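Local coordinates for protein aspartate aminotransferase, cytoplasmic (Schizosaccharomyces pombe 972h-, PDB 6JPK) that catalyses the reversible transfer of an amino group between L-aspartate and 2-oxoglutarate, giving oxaloacetate and L-glutamate, with pyridoxal 5'-phosphate as cofactor, at residues K31-S36 with V394-Q399; F66-L71 with G299-A304; N112-S117 with C285-N290. The protein carries 1 engineered substitution. All blocks are in the same frame, centred on the assembly; numbering follows the deposited sequence.

Contact 1 of 3, residues K31-S36 with V394-Q399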
ATOM      1  N   LYS A  31      -0.364 -33.676 -17.664  1.00 12.87           N
ATOM      2  CA  LYS A  31       1.024 -33.586 -17.223  1.00 12.17           C
ATOM      3  C   LYS A  31       1.564 -32.158 -17.209  1.00 14.64           C
ATOM      4  O   LYS A  31       2.768 -31.966 -16.986  1.00 14.74           O
ATOM      5  CB  LYS A  31       1.910 -34.472 -18.102  1.00 16.83           C
ATOM      6  CG  LYS A  31       1.426 -35.929 -18.159  1.00 18.59           C
ATOM      7  CD  LYS A  31       2.572 -36.919 -18.391  1.00 25.00           C
ATOM      8  CE  LYS A  31       2.145 -38.395 -18.147  1.00 30.25           C
ATOM      9  NZ  LYS A  31       1.788 -38.824 -16.716  1.00 24.16           N
ATOM     10  N   LYS A  32       0.715 -31.154 -17.413  1.00 13.47           N
ATOM     11  CA  LYS A  32       1.223 -29.791 -17.498  1.00 12.08           C
ATOM     12  C   LYS A  32       1.799 -29.335 -16.159  1.00 10.51           C
ATOM     13  O   LYS A  32       1.376 -29.782 -15.091  1.00 10.61           O
ATOM     14  CB  LYS A  32       0.129 -28.833 -17.961  1.00 12.42           C
ATOM     15  CG  LYS A  32      -1.071 -28.703 -17.020  1.00 14.17           C
ATOM     16  CD  LYS A  32      -2.074 -27.709 -17.618  1.00 13.48           C
ATOM     17  CE  LYS A  32      -3.140 -27.263 -16.619  1.00 14.13           C
ATOM     18  NZ  LYS A  32      -4.150 -26.415 -17.318  1.00 14.98           N
ATOM     19  N   VAL A  33       2.795 -28.450 -16.228  1.00 10.14           N
ATOM     20  CA  VAL A  33       3.463 -27.904 -15.047  1.00 12.50           C
ATOM     21  C   VAL A  33       3.611 -26.400 -15.239  1.00 15.47           C
ATOM     22  O   VAL A  33       4.054 -25.947 -16.301  1.00  9.34           O
ATOM     23  CB  VAL A  33       4.848 -28.547 -14.810  1.00  9.85           C
ATOM     24  CG1 VAL A  33       5.497 -28.016 -13.506  1.00 11.88           C
ATOM     25  CG2 VAL A  33       4.751 -30.077 -14.789  1.00 10.33           C
ATOM     26  N   ASN A  34       3.240 -25.623 -14.219  1.00  9.12           N
ATOM     27  CA  ASN A  34       3.470 -24.176 -14.231  1.00 12.93           C
ATOM     28  C   ASN A  34       4.788 -23.915 -13.517  1.00 11.58           C
ATOM     29  O   ASN A  34       4.875 -24.004 -12.290  1.00 11.06           O
ATOM     30  CB  ASN A  34       2.327 -23.413 -13.570  1.00 15.66           C
ATOM     31  CG  ASN A  34       2.461 -21.903 -13.747  1.00 17.23           C
ATOM     32  OD1 ASN A  34       3.528 -21.401 -14.094  1.00 15.46           O
ATOM     33  ND2 ASN A  34       1.377 -21.180 -13.514  1.00 19.24           N
ATOM     34  N   MET A  35       5.828 -23.601 -14.283  1.00  9.64           N
ATOM     35  CA  MET A  35       7.127 -23.307 -13.698  1.00 15.64           C
ATOM     36  C   MET A  35       7.422 -21.817 -13.674  1.00 10.32           C
ATOM     37  O   MET A  35       8.582 -21.413 -13.695  1.00 11.24           O
ATOM     38  CB  MET A  35       8.227 -24.066 -14.432  1.00 23.42           C
ATOM     39  CG  MET A  35       8.380 -25.481 -13.912  1.00 29.85           C
ATOM     40  SD  MET A  35       8.707 -26.581 -15.276  1.00 35.20           S
ATOM     41  CE  MET A  35      10.402 -26.164 -15.643  1.00 35.51           C
ATOM     42  N   SER A  36       6.390 -20.991 -13.622  1.00 11.16           N
ATOM     43  CA  SER A  36       6.573 -19.553 -13.527  1.00 15.70           C
ATOM     44  C   SER A  36       5.986 -18.981 -12.241  1.00 16.42           C
ATOM     45  O   SER A  36       5.970 -17.755 -12.080  1.00 21.23           O
ATOM     46  CB  SER A  36       5.953 -18.859 -14.744  1.00 14.79           C
ATOM     47  OG  SER A  36       4.546 -18.998 -14.707  1.00 21.74           O
ATOM     48  N   VAL A 394       9.378 -33.796 -11.283  1.00 11.09           N
ATOM     49  CA  VAL A 394      10.751 -33.383 -11.566  1.00 13.43           C
ATOM     50  C   VAL A 394      11.394 -34.274 -12.630  1.00 13.39           C
ATOM     51  O   VAL A 394      12.214 -33.802 -13.430  1.00 12.20           O
ATOM     52  CB  VAL A 394      11.591 -33.330 -10.270  1.00 16.33           C
ATOM     53  CG1 VAL A 394      11.710 -34.701  -9.615  1.00 11.31           C
ATOM     54  CG2 VAL A 394      12.980 -32.745 -10.554  1.00 12.60           C
ATOM     55  N   GLU A 395      11.021 -35.552 -12.691  1.00 11.75           N
ATOM     56  CA  GLU A 395      11.560 -36.412 -13.739  1.00 20.74           C
ATOM     57  C   GLU A 395      10.966 -36.067 -15.104  1.00 18.42           C
ATOM     58  O   GLU A 395      11.667 -36.098 -16.121  1.00 13.67           O
ATOM     59  CB  GLU A 395      11.302 -37.877 -13.389  1.00 29.36           C
ATOM     60  CG  GLU A 395      12.519 -38.756 -13.576  1.00 37.55           C
ATOM     61  CD  GLU A 395      13.691 -38.331 -12.698  1.00 40.09           C
ATOM     62  OE1 GLU A 395      13.472 -37.987 -11.510  1.00 37.42           O
ATOM     63  OE2 GLU A 395      14.834 -38.340 -13.204  1.00 41.49           O
ATOM     64  N   HIS A 396       9.673 -35.755 -15.148  1.00 12.04           N
ATOM     65  CA  HIS A 396       9.074 -35.238 -16.373  1.00 11.98           C
ATOM     66  C   HIS A 396       9.802 -33.980 -16.855  1.00 11.53           C
ATOM     67  O   HIS A 396      10.084 -33.841 -18.050  1.00 12.19           O
ATOM     68  CB  HIS A 396       7.588 -34.974 -16.125  1.00 11.94           C
ATOM     69  CG  HIS A 396       6.861 -34.362 -17.290  1.00 16.06           C
ATOM     70  ND1 HIS A 396       6.584 -35.057 -18.445  1.00 12.28           N
ATOM     71  CD2 HIS A 396       6.328 -33.125 -17.458  1.00 12.90           C
ATOM     72  CE1 HIS A 396       5.920 -34.275 -19.282  1.00 12.72           C
ATOM     73  NE2 HIS A 396       5.754 -33.095 -18.705  1.00 12.47           N
ATOM     74  N   VAL A 397      10.156 -33.075 -15.935  1.00 11.11           N
ATOM     75  CA  VAL A 397      10.855 -31.844 -16.311  1.00 12.60           C
ATOM     76  C   VAL A 397      12.258 -32.143 -16.843  1.00 13.84           C
ATOM     77  O   VAL A 397      12.682 -31.595 -17.872  1.00 12.55           O
ATOM     78  CB  VAL A 397      10.903 -30.869 -15.121  1.00 13.84           C
ATOM     79  CG1 VAL A 397      11.815 -29.654 -15.440  1.00  9.94           C
ATOM     80  CG2 VAL A 397       9.491 -30.422 -14.758  1.00 10.84           C
ATOM     81  N   ALA A 398      13.009 -32.997 -16.143  1.00 11.06           N
ATOM     82  CA  ALA A 398      14.334 -33.385 -16.623  1.00 12.17           C
ATOM     83  C   ALA A 398      14.267 -34.023 -18.011  1.00 11.62           C
ATOM     84  O   ALA A 398      15.107 -33.741 -18.875  1.00 12.97           O
ATOM     85  CB  ALA A 398      14.989 -34.355 -15.641  1.00 13.64           C
ATOM     86  N   GLN A 399      13.288 -34.895 -18.233  1.00 11.94           N
ATOM     87  CA  GLN A 399      13.166 -35.549 -19.531  1.00 12.34           C
ATOM     88  C   GLN A 399      12.894 -34.532 -20.630  1.00 12.13           C
ATOM     89  O   GLN A 399      13.428 -34.652 -21.738  1.00 12.34           O
ATOM     90  CB  GLN A 399      12.054 -36.599 -19.487  1.00 15.56           C
ATOM     91  CG  GLN A 399      12.364 -37.816 -18.616  1.00 26.17           C
ATOM     92  CD  GLN A 399      13.183 -38.874 -19.341  1.00 40.67           C
ATOM     93  OE1 GLN A 399      13.297 -38.860 -20.573  1.00 45.44           O
ATOM     94  NE2 GLN A 399      13.756 -39.806 -18.577  1.00 44.22           N
TER
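Lys31 lies over one face of the His396 imidazole with the aliphatic base of its side chain, Lys31 CB standing 4.1 Å from His396 NE2. The histidine ring is carried off helix 394-407 toward the backbone of 31-33 by a chi1 of 177°, which sets CG opposite the backbone N. Lys31 O is 3.6 Å from His396 NE2 without bonding to it: that nitrogen donates to Tyr374 O, which should limit rotation of the ring. Val33 approaches the same ring obliquely, its CG2 4.3 Å from His396 CD2. One residue further along the helix the geometry changes to tip to tip, as Met35 CE meets Val397 CG1 at 3.8 Å. Within 31-36, an Asx turn places two donors on Asn34 OD1: Ser36 N, tilted from the carbonyl plane, and Ser36 OG, in that plane on a lone pair. The contact packs a C-terminal helix on the two-stranded parallel sheet of the small domain, and the side chain of Met35 is about 8 Å from that of Arg383, which probably binds L-aspartate. Strand 33-34 pairs with strand 376-377, whose Leu376 touches Val33, Met35 and His396, and Val397 also packs on Leu334 of helix 310-340.

Contact 2 of 3, residues F66-L71 with G299-A304; sequences FNHEYL and GARIAA. With PO4 (phosphate ion), chain E.
The Phe66 ring stands nearly upright on the Arg301 guanidinium, the two planes 76° from each other. Phe66 CE1 sits 3.0 Å above the guanidinium plane, displaced from its centre, and is 3.2 Å from Arg301 NH2. A chi1 of 174° turns the phenyl group across to the arginine. Among polar approaches, Asn67 O comes within 3.0 Å of Arg301 NH1, but at an angle too poor for a hydrogen bond. The charge pairing is intersubunit: Arg301 NH2 forms a salt bridge with Glu262 OE2 of the second subunit, the same oxygen that His68 ND1 hydrogen-bonds. With an alanine here in place of Arg301, that glutamate would probably keep its bond from His68 but lose its charged mate, and a gap would open beside Phe66. Asn67 OD1 accepts from Glu69 N at 3.2 Å, closing an Asx turn. Tyr70 OH donates to O3 of a phosphate ion, probably from the crystallisation liquor, at 2.5 Å; Ser107, Gly108, Thr109, Ser252 and Arg263 of the second subunit complete a site consistent with that of the cofactor phosphate. Residues 66-71 lie in the loop between helices 51-62 and 77-87; Val60 touches Phe66 and Arg301, and Phe79 packs on Ala300 of helix 297-308.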
ATOM      1  N   PHE A  66      -5.584  -6.727  20.739  1.00 19.91           N
ATOM      2  CA  PHE A  66      -5.693  -6.854  19.292  1.00 18.85           C
ATOM      3  C   PHE A  66      -6.820  -5.966  18.769  1.00 18.92           C
ATOM      4  O   PHE A  66      -7.910  -5.943  19.342  1.00 16.59           O
ATOM      5  CB  PHE A  66      -5.943  -8.315  18.918  1.00 20.21           C
ATOM      6  CG  PHE A  66      -6.205  -8.531  17.455  1.00 20.01           C
ATOM      7  CD1 PHE A  66      -5.156  -8.553  16.549  1.00 17.73           C
ATOM      8  CD2 PHE A  66      -7.497  -8.711  16.986  1.00 21.47           C
ATOM      9  CE1 PHE A  66      -5.394  -8.751  15.196  1.00 19.09           C
ATOM     10  CE2 PHE A  66      -7.740  -8.912  15.625  1.00 21.43           C
ATOM     11  CZ  PHE A  66      -6.689  -8.935  14.737  1.00 19.79           C
ATOM     12  N   ASN A  67      -6.564  -5.228  17.690  1.00 14.72           N
ATOM     13  CA  ASN A  67      -7.604  -4.395  17.089  1.00 15.09           C
ATOM     14  C   ASN A  67      -7.190  -4.067  15.657  1.00 15.22           C
ATOM     15  O   ASN A  67      -6.174  -4.557  15.158  1.00 12.51           O
ATOM     16  CB  ASN A  67      -7.859  -3.131  17.926  1.00 14.18           C
ATOM     17  CG  ASN A  67      -6.618  -2.261  18.073  1.00 14.39           C
ATOM     18  OD1 ASN A  67      -5.800  -2.154  17.160  1.00 16.83           O
ATOM     19  ND2 ASN A  67      -6.477  -1.633  19.225  1.00 16.31           N
ATOM     20  N   HIS A  68      -7.987  -3.231  14.991  1.00 13.02           N
ATOM     21  CA  HIS A  68      -7.728  -2.868  13.602  1.00 13.18           C
ATOM     22  C   HIS A  68      -7.439  -1.372  13.451  1.00 12.06           C
ATOM     23  O   HIS A  68      -7.614  -0.804  12.362  1.00 11.27           O
ATOM     24  CB  HIS A  68      -8.895  -3.296  12.702  1.00 13.41           C
ATOM     25  CG  HIS A  68      -9.193  -4.766  12.758  1.00 18.46           C
ATOM     26  ND1 HIS A  68      -8.315  -5.725  12.294  1.00 18.50           N
ATOM     27  CD2 HIS A  68     -10.263  -5.441  13.244  1.00 18.49           C
ATOM     28  CE1 HIS A  68      -8.832  -6.927  12.489  1.00 19.34           C
ATOM     29  NE2 HIS A  68     -10.012  -6.784  13.066  1.00 19.11           N
ATOM     30  N   GLU A  69      -6.973  -0.731  14.526  1.00 10.57           N
ATOM     31  CA  GLU A  69      -6.732   0.711  14.538  1.00 10.18           C
ATOM     32  C   GLU A  69      -5.538   1.073  13.656  1.00 11.40           C
ATOM     33  O   GLU A  69      -4.689   0.234  13.338  1.00  8.52           O
ATOM     34  CB  GLU A  69      -6.491   1.211  15.972  1.00 10.82           C
ATOM     35  CG  GLU A  69      -7.669   0.999  16.930  1.00 14.64           C
ATOM     36  CD  GLU A  69      -8.939   1.717  16.468  1.00 21.52           C
ATOM     37  OE1 GLU A  69      -8.893   2.959  16.327  1.00 18.87           O
ATOM     38  OE2 GLU A  69      -9.976   1.042  16.234  1.00 22.58           O
ATOM     39  N   TYR A  70      -5.496   2.346  13.247  1.00  8.84           N
ATOM     40  CA  TYR A  70      -4.401   2.837  12.418  1.00  9.81           C
ATOM     41  C   TYR A  70      -3.059   2.615  13.105  1.00 12.71           C
ATOM     42  O   TYR A  70      -2.928   2.796  14.319  1.00  8.65           O
ATOM     43  CB  TYR A  70      -4.557   4.338  12.144  1.00  8.55           C
ATOM     44  CG  TYR A  70      -5.634   4.751  11.155  1.00 11.99           C
ATOM     45  CD1 TYR A  70      -5.698   4.203   9.875  1.00  9.80           C
ATOM     46  CD2 TYR A  70      -6.585   5.714  11.509  1.00 10.48           C
ATOM     47  CE1 TYR A  70      -6.703   4.603   8.965  1.00 11.53           C
ATOM     48  CE2 TYR A  70      -7.571   6.121  10.616  1.00 11.05           C
ATOM     49  CZ  TYR A  70      -7.625   5.573   9.351  1.00 11.56           C
ATOM     50  OH  TYR A  70      -8.626   5.997   8.498  1.00 10.36           O
ATOM     51  N   LEU A  71      -2.053   2.260  12.315  1.00 11.22           N
ATOM     52  CA  LEU A  71      -0.669   2.307  12.759  1.00 12.33           C
ATOM     53  C   LEU A  71      -0.103   3.717  12.622  1.00 15.36           C
ATOM     54  O   LEU A  71      -0.625   4.534  11.856  1.00  8.16           O
ATOM     55  CB  LEU A  71       0.182   1.355  11.930  1.00  7.86           C
ATOM     56  CG  LEU A  71      -0.200  -0.119  12.024  1.00  8.16           C
ATOM     57  CD1 LEU A  71       0.790  -0.945  11.213  1.00  9.06           C
ATOM     58  CD2 LEU A  71      -0.230  -0.564  13.490  1.00 12.00           C
ATOM     59  N   GLY A 299      -0.057  -8.230   8.686  1.00  8.60           N
ATOM     60  CA  GLY A 299       1.200  -8.937   8.504  1.00 12.95           C
ATOM     61  C   GLY A 299       2.292  -8.453   9.439  1.00 10.17           C
ATOM     62  O   GLY A 299       3.134  -9.240   9.876  1.00  8.76           O
ATOM     63  N   ALA A 300       2.288  -7.159   9.767  1.00  8.12           N
ATOM     64  CA  ALA A 300       3.324  -6.615  10.638  1.00  7.38           C
ATOM     65  C   ALA A 300       3.192  -7.160  12.052  1.00  7.73           C
ATOM     66  O   ALA A 300       4.202  -7.455  12.709  1.00  8.28           O
ATOM     67  CB  ALA A 300       3.253  -5.090  10.646  1.00  7.32           C
ATOM     68  N   ARG A 301       1.958  -7.283  12.549  1.00  7.82           N
ATOM     69  CA  ARG A 301       1.769  -7.859  13.875  1.00  8.13           C
ATOM     70  C   ARG A 301       2.298  -9.285  13.917  1.00  8.21           C
ATOM     71  O   ARG A 301       2.933  -9.690  14.891  1.00  9.44           O
ATOM     72  CB  ARG A 301       0.289  -7.821  14.274  1.00  8.33           C
ATOM     73  CG  ARG A 301      -0.267  -6.423  14.547  1.00 15.55           C
ATOM     74  CD  ARG A 301      -1.742  -6.476  15.026  1.00 18.39           C
ATOM     75  NE  ARG A 301      -2.585  -7.178  14.066  1.00 26.96           N
ATOM     76  CZ  ARG A 301      -3.553  -6.618  13.332  1.00 29.84           C
ATOM     77  NH1 ARG A 301      -3.853  -5.323  13.446  1.00 22.04           N
ATOM     78  NH2 ARG A 301      -4.245  -7.376  12.485  1.00 29.78           N
ATOM     79  N   ILE A 302       2.076 -10.049  12.850  1.00  8.07           N
ATOM     80  CA  ILE A 302       2.515 -11.440  12.822  1.00 12.40           C
ATOM     81  C   ILE A 302       4.033 -11.511  12.833  1.00  8.09           C
ATOM     82  O   ILE A 302       4.630 -12.238  13.635  1.00  8.31           O
ATOM     83  CB  ILE A 302       1.926 -12.160  11.592  1.00 14.33           C
ATOM     84  CG1 ILE A 302       0.434 -12.420  11.791  1.00 12.39           C
ATOM     85  CG2 ILE A 302       2.665 -13.467  11.311  1.00 12.98           C
ATOM     86  CD1 ILE A 302      -0.255 -12.930  10.521  1.00 13.90           C
ATOM     87  N   ALA A 303       4.673 -10.725  11.958  1.00  7.81           N
ATOM     88  CA  ALA A 303       6.125 -10.710  11.859  1.00 11.27           C
ATOM     89  C   ALA A 303       6.757 -10.234  13.158  1.00 10.26           C
ATOM     90  O   ALA A 303       7.747 -10.812  13.626  1.00  8.35           O
ATOM     91  CB  ALA A 303       6.554  -9.822  10.680  1.00  7.43           C
ATOM     92  N   ALA A 304       6.191  -9.186  13.768  1.00  7.99           N
ATOM     93  CA  ALA A 304       6.734  -8.715  15.036  1.00  8.23           C
ATOM     94  C   ALA A 304       6.595  -9.789  16.106  1.00  9.80           C
ATOM     95  O   ALA A 304       7.483  -9.951  16.948  1.00 10.45           O
ATOM     96  CB  ALA A 304       6.036  -7.426  15.480  1.00  8.27           C
TER
HETATM   97  P   PO4 E 501      -8.130   6.057   4.793  1.00 11.81           P
HETATM   98  O1  PO4 E 501      -8.778   7.421   4.958  1.00 13.05           O
HETATM   99  O2  PO4 E 501      -9.095   5.085   4.136  1.00 11.91           O
HETATM  100  O3  PO4 E 501      -7.773   5.530   6.148  1.00  8.58           O
HETATM  101  O4  PO4 E 501      -6.886   6.172   3.926  1.00  9.90           O

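Contact 3 of 3, residues N112-S117 with C285-N290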
ATOM      1  N   ASN A 112      10.854  -0.370  -2.162  1.00  8.18           N
ATOM      2  CA  ASN A 112      11.598   0.155  -3.303  1.00  9.16           C
ATOM      3  C   ASN A 112      11.000   1.476  -3.782  1.00  6.49           C
ATOM      4  O   ASN A 112      11.733   2.401  -4.160  1.00  7.31           O
ATOM      5  CB  ASN A 112      11.618  -0.879  -4.443  1.00 10.98           C
ATOM      6  CG  ASN A 112      12.708  -1.946  -4.258  1.00 14.55           C
ATOM      7  OD1 ASN A 112      13.870  -1.713  -4.575  1.00 19.28           O
ATOM      8  ND2 ASN A 112      12.329  -3.115  -3.739  1.00 12.98           N
ATOM      9  N   PHE A 113       9.667   1.587  -3.771  1.00  6.43           N
ATOM     10  CA  PHE A 113       9.041   2.833  -4.197  1.00 11.24           C
ATOM     11  C   PHE A 113       9.417   3.969  -3.258  1.00 11.89           C
ATOM     12  O   PHE A 113       9.739   5.080  -3.704  1.00  6.91           O
ATOM     13  CB  PHE A 113       7.520   2.669  -4.272  1.00 10.42           C
ATOM     14  CG  PHE A 113       6.801   3.933  -4.655  1.00 12.34           C
ATOM     15  CD1 PHE A 113       6.272   4.768  -3.682  1.00 15.21           C
ATOM     16  CD2 PHE A 113       6.682   4.302  -5.985  1.00 11.78           C
ATOM     17  CE1 PHE A 113       5.625   5.950  -4.026  1.00 18.32           C
ATOM     18  CE2 PHE A 113       6.033   5.472  -6.342  1.00 13.12           C
ATOM     19  CZ  PHE A 113       5.502   6.300  -5.365  1.00 14.15           C
ATOM     20  N   LEU A 114       9.419   3.695  -1.951  1.00  8.00           N
ATOM     21  CA  LEU A 114       9.819   4.708  -0.977  1.00  8.79           C
ATOM     22  C   LEU A 114      11.254   5.160  -1.207  1.00  9.23           C
ATOM     23  O   LEU A 114      11.541   6.362  -1.247  1.00  7.23           O
ATOM     24  CB  LEU A 114       9.686   4.160   0.445  1.00 10.94           C
ATOM     25  CG  LEU A 114       8.482   4.524   1.304  1.00 22.56           C
ATOM     26  CD1 LEU A 114       8.663   3.898   2.687  1.00 20.67           C
ATOM     27  CD2 LEU A 114       8.341   6.042   1.403  1.00 23.32           C
ATOM     28  N   ALA A 115      12.179   4.204  -1.301  1.00  7.08           N
ATOM     29  CA  ALA A 115      13.580   4.565  -1.454  1.00  8.51           C
ATOM     30  C   ALA A 115      13.795   5.354  -2.734  1.00  7.79           C
ATOM     31  O   ALA A 115      14.501   6.368  -2.738  1.00  9.94           O
ATOM     32  CB  ALA A 115      14.451   3.309  -1.436  1.00  8.24           C
ATOM     33  N   ALA A 116      13.167   4.915  -3.829  1.00  8.78           N
ATOM     34  CA  ALA A 116      13.370   5.573  -5.114  1.00  7.77           C
ATOM     35  C   ALA A 116      12.767   6.971  -5.124  1.00  9.55           C
ATOM     36  O   ALA A 116      13.384   7.904  -5.645  1.00  7.74           O
ATOM     37  CB  ALA A 116      12.780   4.728  -6.242  1.00  7.11           C
ATOM     38  N   SER A 117      11.560   7.135  -4.562  1.00  9.39           N
ATOM     39  CA  SER A 117      10.971   8.470  -4.453  1.00 11.01           C
ATOM     40  C   SER A 117      11.877   9.398  -3.659  1.00  9.44           C
ATOM     41  O   SER A 117      12.177  10.516  -4.095  1.00  8.16           O
ATOM     42  CB  SER A 117       9.593   8.414  -3.792  1.00 16.40           C
ATOM     43  OG  SER A 117       8.710   7.579  -4.508  1.00 25.26           O
ATOM     44  N   CYS A 285       8.343  10.080   5.759  1.00  8.58           N
ATOM     45  CA  CYS A 285       6.971  10.136   6.257  1.00  9.96           C
ATOM     46  C   CYS A 285       6.087  11.003   5.371  1.00 10.58           C
ATOM     47  O   CYS A 285       4.890  10.722   5.233  1.00  9.53           O
ATOM     48  CB  CYS A 285       6.951  10.661   7.697  1.00 11.57           C
ATOM     49  SG  CYS A 285       7.555   9.434   8.905  1.00 17.03           S
ATOM     50  N   ILE A 286       6.651  12.054   4.774  1.00  8.43           N
ATOM     51  CA  ILE A 286       5.886  12.882   3.840  1.00 11.77           C
ATOM     52  C   ILE A 286       5.477  12.069   2.618  1.00 12.06           C
ATOM     53  O   ILE A 286       4.317  12.106   2.188  1.00 10.31           O
ATOM     54  CB  ILE A 286       6.693  14.130   3.445  1.00 14.63           C
ATOM     55  CG1 ILE A 286       6.849  15.053   4.656  1.00 14.61           C
ATOM     56  CG2 ILE A 286       6.020  14.853   2.269  1.00 16.66           C
ATOM     57  CD1 ILE A 286       7.689  16.270   4.368  1.00 23.41           C
ATOM     58  N   VAL A 287       6.415  11.310   2.045  1.00  8.09           N
ATOM     59  CA  VAL A 287       6.068  10.444   0.918  1.00  9.86           C
ATOM     60  C   VAL A 287       4.981   9.449   1.319  1.00 12.05           C
ATOM     61  O   VAL A 287       3.960   9.309   0.636  1.00 13.33           O
ATOM     62  CB  VAL A 287       7.323   9.729   0.383  1.00 14.01           C
ATOM     63  CG1 VAL A 287       6.928   8.708  -0.694  1.00 14.34           C
ATOM     64  CG2 VAL A 287       8.305  10.750  -0.179  1.00 13.79           C
ATOM     65  N   GLN A 288       5.195   8.734   2.431  1.00  9.51           N
ATOM     66  CA  GLN A 288       4.224   7.760   2.933  1.00  9.25           C
ATOM     67  C   GLN A 288       2.842   8.386   3.126  1.00  9.41           C
ATOM     68  O   GLN A 288       1.818   7.804   2.742  1.00  9.90           O
ATOM     69  CB  GLN A 288       4.734   7.184   4.261  1.00 11.40           C
ATOM     70  CG  GLN A 288       3.897   6.038   4.861  1.00 12.93           C
ATOM     71  CD  GLN A 288       4.532   4.684   4.582  1.00 15.63           C
ATOM     72  OE1 GLN A 288       4.936   4.408   3.453  1.00 18.79           O
ATOM     73  NE2 GLN A 288       4.644   3.842   5.614  1.00 10.53           N
ATOM     74  N   ARG A 289       2.797   9.573   3.738  1.00  9.16           N
ATOM     75  CA  ARG A 289       1.517  10.203   4.045  1.00 15.20           C
ATOM     76  C   ARG A 289       0.694  10.433   2.785  1.00 16.75           C
ATOM     77  O   ARG A 289      -0.538  10.318   2.815  1.00 16.84           O
ATOM     78  CB  ARG A 289       1.735  11.534   4.778  1.00 18.73           C
ATOM     79  CG  ARG A 289       0.516  12.010   5.584  1.00 28.39           C
ATOM     80  CD  ARG A 289       0.788  13.245   6.472  1.00 37.97           C
ATOM     81  NE  ARG A 289       1.903  13.059   7.406  1.00 44.22           N
ATOM     82  CZ  ARG A 289       3.005  13.811   7.421  1.00 50.56           C
ATOM     83  NH1 ARG A 289       3.135  14.817   6.562  1.00 52.36           N
ATOM     84  NH2 ARG A 289       3.974  13.571   8.301  1.00 51.24           N
ATOM     85  N   ASN A 290       1.355  10.766   1.673  1.00 11.19           N
ATOM     86  CA  ASN A 290       0.696  11.185   0.448  1.00 13.66           C
ATOM     87  C   ASN A 290       0.543  10.062  -0.567  1.00 17.37           C
ATOM     88  O   ASN A 290       0.123  10.321  -1.697  1.00 18.34           O
ATOM     89  CB  ASN A 290       1.458  12.358  -0.172  1.00 18.69           C
ATOM     90  CG  ASN A 290       1.287  13.628   0.634  1.00 21.80           C
ATOM     91  OD1 ASN A 290       0.230  14.253   0.592  1.00 20.42           O
ATOM     92  ND2 ASN A 290       2.303  13.984   1.419  1.00 21.29           N
TER
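Leu114 and Val287 join two helices of the large domain of a fold type I pyridoxal-phosphate enzyme, whose central mixed sheet includes strand 100-106. The segment axes approach to 10.2 Å with a crossing angle of 125°, and the nearest CA atoms, those of Leu114 and Val287, are 7.1 Å apart. Each of the close residue pairs between the two segments meets through side-chain atoms.

The tight part centres on Leu114, itself buried, as is Gln288. Leu114 CD2 lies 3.7 Å from Val287 CG1, the two side chains passing alongside with their ends pointing opposite ways. An off-staggered chi1 of -101° goes with this placing of CD2 against Val287 and of the other methyl, Leu114 CD1, against Gln288 OE1 at 3.8 Å, a van der Waals contact of the methyl with the amide oxygen. Gln288 reaches this place through a bend at chi2, and its NE2 is held by Ile73 O and Gln104 O, two bonds that would limit turning of the amide. Met103 of strand 100-106 touches both Leu114 and Gln288, closing this side against the sheet.

Toward Ser117 the packing is looser and the residues are partly exposed. Ser117 CB is 4.1 Å from Val287 CG1, its one close approach to 285-290. Its hydroxyl turns back to its own helix and stands over one face of the Phe113 ring, off its centre. Ser117 OG donates to Phe113 O at 2.8 Å, from above the carbonyl plane, while Ser117 N reaches that oxygen from the opposite face. Phe113 also packs on Asn290 of the second subunit, which places this side at the dimer interface. A second doubly gripped carbonyl lies on 285-290: Asn290 ND2 donates to Ile286 O at 2.9 Å, and Asn290 N reaches it from the opposite face.

How the contacts relate
The contacts nest along the chain: contact 3 lies within the loop closed by contact 2, and both lie within that closed by contact 1. Contacts 2 and 3 are neighbours, with centres about 21 Å apart and nearest atoms about 8 Å apart; helices 274-289 and 297-308 are consecutive, strand 100-106 is touched from both, and both meet the second subunit. Contact 1 stands apart, its centre about 39 Å from that of contact 2 and about 41 Å from that of contact 3, and it touches no other chain of the assembly. It joins parts near the two ends of the chain in the small domain, whereas the other two belong to the large domain, which holds the dimer interface and the cofactor site.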